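Side-chain contacts in adhesin LabA (Helicobacter pylori, PDB 6GMM), which probably binds LacdiNAc glycans of the gastric mucosa through its extracellular adhesin domain, so helping the bacterium attach to its host: residues L72-S77 with N100-Q105; A132-A137 with I199-S204. One frame throughout, in Å; residues are numbered along the deposited sequence.

Contact 1 (L72-S77 with N100-Q105); sequences LWQVMS and NTPSNQ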
loop_
_atom_site.group_PDB
_atom_site.type_symbol
_atom_site.label_atom_id
_atom_site.label_comp_id
_atom_site.label_asym_id
_atom_site.label_seq_id
_atom_site.Cartn_x
_atom_site.Cartn_y
_atom_site.Cartn_z
ATOM N N LEU A 72 -17.803 -0.441 -7.501
ATOM C CA LEU A 72 -18.766 0.553 -6.994
ATOM C C LEU A 72 -19.636 1.000 -8.172
ATOM O O LEU A 72 -20.854 0.903 -8.090
ATOM C CB LEU A 72 -18.122 1.763 -6.282
ATOM C CG LEU A 72 -19.096 2.780 -5.601
ATOM C CD1 LEU A 72 -19.711 2.209 -4.332
ATOM C CD2 LEU A 72 -18.385 4.094 -5.243
ATOM N N TRP A 73 -18.987 1.378 -9.294
ATOM C CA TRP A 73 -19.640 1.815 -10.507
ATOM C C TRP A 73 -20.586 0.751 -11.017
ATOM O O TRP A 73 -21.732 1.082 -11.292
ATOM C CB TRP A 73 -18.604 2.186 -11.567
ATOM C CG TRP A 73 -19.194 2.599 -12.889
ATOM C CD1 TRP A 73 -19.028 1.975 -14.089
ATOM C CD2 TRP A 73 -20.073 3.711 -13.135
ATOM N NE1 TRP A 73 -19.693 2.661 -15.077
ATOM C CE2 TRP A 73 -20.342 3.730 -14.521
ATOM C CE3 TRP A 73 -20.577 4.754 -12.334
ATOM C CZ2 TRP A 73 -21.163 4.702 -15.113
ATOM C CZ3 TRP A 73 -21.377 5.720 -12.922
ATOM C CH2 TRP A 73 -21.687 5.672 -14.291
ATOM N N GLN A 74 -20.151 -0.519 -11.089
ATOM C CA GLN A 74 -21.037 -1.595 -11.542
ATOM C C GLN A 74 -22.235 -1.813 -10.633
ATOM O O GLN A 74 -23.312 -2.114 -11.129
ATOM C CB GLN A 74 -20.308 -2.929 -11.690
ATOM C CG GLN A 74 -19.415 -3.007 -12.917
ATOM C CD GLN A 74 -18.407 -4.133 -12.830
ATOM O OE1 GLN A 74 -18.242 -4.793 -11.807
ATOM N NE2 GLN A 74 -17.725 -4.407 -13.920
ATOM N N VAL A 75 -22.055 -1.725 -9.331
ATOM C CA VAL A 75 -23.145 -2.021 -8.409
ATOM C C VAL A 75 -24.159 -0.861 -8.247
ATOM O O VAL A 75 -25.295 -1.139 -7.844
ATOM C CB VAL A 75 -22.624 -2.556 -7.041
ATOM C CG1 VAL A 75 -22.329 -1.426 -6.062
ATOM C CG2 VAL A 75 -23.601 -3.567 -6.446
ATOM N N MET A 76 -23.795 0.417 -8.556
ATOM C CA MET A 76 -24.841 1.431 -8.342
ATOM C C MET A 76 -25.188 2.354 -9.575
ATOM O O MET A 76 -26.109 3.162 -9.457
ATOM C CB MET A 76 -24.558 2.272 -7.086
ATOM C CG MET A 76 -23.152 2.791 -6.987
ATOM S SD MET A 76 -22.855 4.118 -8.166
ATOM C CE MET A 76 -23.674 5.516 -7.283
ATOM N N SER A 77 -24.490 2.227 -10.722
ATOM C CA SER A 77 -24.727 3.041 -11.925
ATOM C C SER A 77 -26.179 2.926 -12.442
ATOM O O SER A 77 -26.785 3.929 -12.862
ATOM C CB SER A 77 -23.739 2.671 -13.023
ATOM O OG SER A 77 -23.874 1.303 -13.391
ATOM N N ASN A 100 -21.429 -1.648 -23.803
ATOM C CA ASN A 100 -20.674 -2.448 -22.843
ATOM C C ASN A 100 -20.669 -1.850 -21.454
ATOM O O ASN A 100 -19.796 -2.174 -20.669
ATOM C CB ASN A 100 -19.245 -2.731 -23.348
ATOM C CG ASN A 100 -19.206 -3.166 -24.784
ATOM O OD1 ASN A 100 -19.855 -4.147 -25.182
ATOM N ND2 ASN A 100 -18.457 -2.432 -25.593
ATOM N N THR A 101 -21.668 -1.025 -21.123
ATOM C CA THR A 101 -21.754 -0.450 -19.788
ATOM C C THR A 101 -22.103 -1.543 -18.733
ATOM O O THR A 101 -22.475 -2.667 -19.113
ATOM C CB THR A 101 -22.753 0.733 -19.754
ATOM O OG1 THR A 101 -24.085 0.257 -19.963
ATOM C CG2 THR A 101 -22.381 1.845 -20.728
ATOM N N PRO A 102 -21.985 -1.239 -17.410
ATOM C CA PRO A 102 -22.350 -2.256 -16.414
ATOM C C PRO A 102 -23.780 -2.748 -16.598
ATOM O O PRO A 102 -24.684 -1.957 -16.815
ATOM C CB PRO A 102 -22.221 -1.517 -15.074
ATOM C CG PRO A 102 -21.362 -0.341 -15.345
ATOM C CD PRO A 102 -21.544 0.028 -16.768
ATOM N N SER A 103 -23.964 -4.061 -16.543
ATOM C CA SER A 103 -25.260 -4.726 -16.602
ATOM C C SER A 103 -26.263 -4.027 -15.648
ATOM O O SER A 103 -25.941 -3.779 -14.465
ATOM C CB SER A 103 -25.099 -6.176 -16.155
ATOM O OG SER A 103 -24.678 -7.014 -17.217
ATOM N N ASN A 104 -27.458 -3.702 -16.159
ATOM C CA ASN A 104 -28.490 -3.080 -15.333
ATOM C C ASN A 104 -29.340 -4.163 -14.658
ATOM O O ASN A 104 -28.999 -5.347 -14.770
ATOM C CB ASN A 104 -29.300 -2.014 -16.104
ATOM C CG ASN A 104 -30.155 -2.513 -17.251
ATOM O OD1 ASN A 104 -30.726 -3.601 -17.217
ATOM N ND2 ASN A 104 -30.340 -1.673 -18.258
ATOM N N GLN A 105 -30.435 -3.775 -13.969
ATOM C CA GLN A 105 -31.270 -4.727 -13.243
ATOM C C GLN A 105 -31.983 -5.739 -14.170
ATOM O O GLN A 105 -32.432 -6.774 -13.668
ATOM C CB GLN A 105 -32.241 -4.034 -12.260
ATOM C CG GLN A 105 -33.319 -3.147 -12.868
ATOM C CD GLN A 105 -32.890 -1.720 -13.155
ATOM O OE1 GLN A 105 -31.990 -1.444 -13.976
ATOM N NE2 GLN A 105 -33.604 -0.772 -12.547
HETATM O O HOH W 1 -23.617 -4.706 -12.805
#
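A water molecule joins Gln74 and Ser103 across the contact. It donates to both backbone carbonyls, at 3.1 Å from Gln74 O and 3.0 Å from Ser103 O. No direct hydrogen bond crosses between the two segments. The rest of the contact is made by Pro102, whose ring enters between Trp73, Gln74 and Ser77. Pro102 CG lies 3.4 Å from Trp73 NE1 and 3.5 Å from Trp73 CD1. It meets the five-membered part of the indole obliquely, and the two side chains cross at about a right angle. With Trp73 CG anti to the backbone N (chi1 178°), the indole swings out until NE1 and CD1 meet the proline. Pro102 CB rests on the backbone of Gln74, 3.7 Å from Gln74 CA. Gln74 CG adds a side-chain contact at 3.8 Å from the same Pro102 CB.

Here a loop from the two-stranded sheet 96-98 and 111-113 packs on the C-terminal part of helix 57-76. This loop lies within a SabA-like adhesin domain.

The amide of Gln74 takes no part in gripping the proline; it is held at both ends, NE2 by Tyr138 OH and Ala349 O and OE1 by Cys351 N. Ser77 OG stands 3.6 Å from Pro102 CG, while Ser77 CB lies over one face of the Trp73 ring, offset toward the rim. Tyr138 also touches Pro102 and meets Trp73 edge-to-face. On the loop side, Ser103 N is hydrogen-bonded to Glu328 OE2.

Contact 2 (A132-A137 with I199-S204); sequences AKINKA and ITTLNS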
loop_
_atom_site.group_PDB
_atom_site.type_symbol
_atom_site.label_atom_id
_atom_site.label_comp_id
_atom_site.label_asym_id
_atom_site.label_seq_id
_atom_site.Cartn_x
_atom_site.Cartn_y
_atom_site.Cartn_z
ATOM N N ALA A 132 -19.706 9.996 -19.983
ATOM C CA ALA A 132 -18.656 9.701 -20.954
ATOM C C ALA A 132 -17.302 9.543 -20.260
ATOM O O ALA A 132 -16.581 8.581 -20.549
ATOM C CB ALA A 132 -18.602 10.795 -22.030
ATOM N N LYS A 133 -16.992 10.467 -19.303
ATOM C CA LYS A 133 -15.763 10.527 -18.491
ATOM C C LYS A 133 -15.589 9.249 -17.657
ATOM O O LYS A 133 -14.548 8.580 -17.758
ATOM C CB LYS A 133 -15.820 11.753 -17.557
ATOM C CG LYS A 133 -14.471 12.289 -17.128
ATOM C CD LYS A 133 -14.590 13.534 -16.234
ATOM C CE LYS A 133 -14.576 14.833 -17.008
ATOM N NZ LYS A 133 -14.950 15.996 -16.154
ATOM N N ILE A 134 -16.594 8.931 -16.824
ATOM C CA ILE A 134 -16.616 7.736 -15.970
ATOM C C ILE A 134 -16.554 6.473 -16.871
ATOM O O ILE A 134 -15.733 5.596 -16.627
ATOM C CB ILE A 134 -17.871 7.713 -15.062
ATOM C CG1 ILE A 134 -17.910 8.919 -14.109
ATOM C CG2 ILE A 134 -17.986 6.369 -14.329
ATOM C CD1 ILE A 134 -19.178 9.075 -13.236
ATOM N N ASN A 135 -17.393 6.408 -17.909
ATOM C CA ASN A 135 -17.407 5.264 -18.840
ATOM C C ASN A 135 -16.046 4.969 -19.477
ATOM O O ASN A 135 -15.694 3.790 -19.598
ATOM C CB ASN A 135 -18.446 5.413 -19.949
ATOM C CG ASN A 135 -18.517 4.180 -20.829
ATOM O OD1 ASN A 135 -18.880 3.080 -20.357
ATOM N ND2 ASN A 135 -18.032 4.316 -22.090
ATOM N N LYS A 136 -15.313 6.034 -19.927
ATOM C CA LYS A 136 -14.030 5.885 -20.617
ATOM C C LYS A 136 -13.065 5.237 -19.662
ATOM O O LYS A 136 -12.407 4.263 -20.020
ATOM C CB LYS A 136 -13.500 7.240 -21.134
ATOM C CG LYS A 136 -12.190 7.153 -21.916
ATOM C CD LYS A 136 -11.887 8.467 -22.617
ATOM C CE LYS A 136 -10.546 8.456 -23.307
ATOM N NZ LYS A 136 -10.393 9.611 -24.230
ATOM N N ALA A 137 -13.022 5.756 -18.427
ATOM C CA ALA A 137 -12.186 5.246 -17.358
ATOM C C ALA A 137 -12.517 3.762 -17.097
ATOM O O ALA A 137 -11.608 2.936 -17.101
ATOM C CB ALA A 137 -12.395 6.067 -16.103
ATOM N N ILE A 199 -14.340 7.481 -9.307
ATOM C CA ILE A 199 -14.726 7.917 -7.967
ATOM C C ILE A 199 -14.758 9.436 -7.853
ATOM O O ILE A 199 -15.745 9.973 -7.341
ATOM C CB ILE A 199 -13.848 7.241 -6.858
ATOM C CG1 ILE A 199 -13.621 5.723 -7.136
ATOM C CG2 ILE A 199 -14.442 7.455 -5.456
ATOM C CD1 ILE A 199 -14.875 4.765 -6.972
ATOM N N THR A 200 -13.705 10.134 -8.336
ATOM C CA THR A 200 -13.677 11.604 -8.276
ATOM C C THR A 200 -14.870 12.193 -9.044
ATOM O O THR A 200 -15.591 13.006 -8.450
ATOM C CB THR A 200 -12.317 12.171 -8.694
ATOM O OG1 THR A 200 -11.312 11.493 -7.925
ATOM C CG2 THR A 200 -12.208 13.662 -8.435
ATOM N N THR A 201 -15.122 11.721 -10.323
ATOM C CA THR A 201 -16.251 12.226 -11.135
ATOM C C THR A 201 -17.587 11.909 -10.454
ATOM O O THR A 201 -18.436 12.799 -10.368
ATOM C CB THR A 201 -16.182 11.769 -12.608
ATOM O OG1 THR A 201 -14.834 11.887 -13.097
ATOM C CG2 THR A 201 -17.068 12.585 -13.488
ATOM N N LEU A 202 -17.747 10.669 -9.925
ATOM C CA LEU A 202 -18.962 10.243 -9.216
ATOM C C LEU A 202 -19.233 11.144 -8.023
ATOM O O LEU A 202 -20.352 11.608 -7.838
ATOM C CB LEU A 202 -18.791 8.810 -8.683
ATOM C CG LEU A 202 -19.905 7.773 -8.898
ATOM C CD1 LEU A 202 -19.771 6.630 -7.906
ATOM C CD2 LEU A 202 -21.337 8.367 -8.831
ATOM N N ASN A 203 -18.201 11.384 -7.218
ATOM C CA ASN A 203 -18.292 12.152 -5.990
ATOM C C ASN A 203 -18.643 13.609 -6.211
ATOM O O ASN A 203 -19.538 14.100 -5.516
ATOM C CB ASN A 203 -17.015 11.994 -5.168
ATOM C CG ASN A 203 -17.101 12.590 -3.790
ATOM O OD1 ASN A 203 -17.948 12.217 -2.958
ATOM N ND2 ASN A 203 -16.226 13.542 -3.531
ATOM N N SER A 204 -17.954 14.302 -7.159
ATOM C CA SER A 204 -18.207 15.731 -7.445
ATOM C C SER A 204 -19.530 15.981 -8.201
ATOM O O SER A 204 -20.268 16.918 -7.852
ATOM C CB SER A 204 -17.023 16.378 -8.162
ATOM O OG SER A 204 -16.639 15.655 -9.321
#
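Ile134 and Thr201 meet side by side where the two helices come together. Their side chains run past each other in opposite directions. Ile134 CG1 lies 3.7 Å from Thr201 CB and 3.8 Å from Thr201 CG2. The CD1 methyl of Ile134 reaches on to the backbone, 3.9 Å from Leu202 N. Lys133 lies across Thr201 at a slant, with its CD 3.6 Å from Thr201 OG1 and 3.8 Å from Thr201 CG2. Lys133 runs extended to CD, which does the touching; the bend beyond it (chi3 -91°) turns CE and the amine off Thr201.

Thr201 presents CB and both branches to the other helix. Its chi1 of -43° sets OG1 beside the backbone N, and the hydroxyl bonds to Thr197 O one turn earlier in its own helix.

Helices 128-145 and 188-205 are nearly antiparallel here. The local axes approach to 9.5 Å with an angle of 156° between their directions. The contact pairs two helices of the helical part of the SabA-like adhesin domain, and helix 57-76 lies against both. Ala137 extends the same interface to Gln194, Thr197 and Ile198. Lys133 is exposed and borders the contact on the solvent side.

No hydrogen bond or salt bridge joins the two segments. The threonine hydroxyl is satisfied within its own helix, which leaves the pairing to van der Waals contact.

How the contacts relate
Both contacts are largely buried and sit well away from the centre of the chain, their centres about 13 Å apart. None of the touching residues of contact 1 is exposed; one of four in contact 2 is. Contact 2 joins two helices, whereas contact 1 sets a loop against a helix. Helix 57-76 ties them together. Trp73 CE2 packs 3.5 Å from Ile134 CG2, and Leu72 CD2 lies 3.9 Å from Leu202 CD1. The loop reaches helix 128-145 as well, where Thr101 CG2 meets Asn135 OD1. Contact 1 combines proline packing with a water bridge between backbone carbonyls. Contact 2 has no hydrogen bond between its segments and is aliphatic packing, with a lysine at its margin.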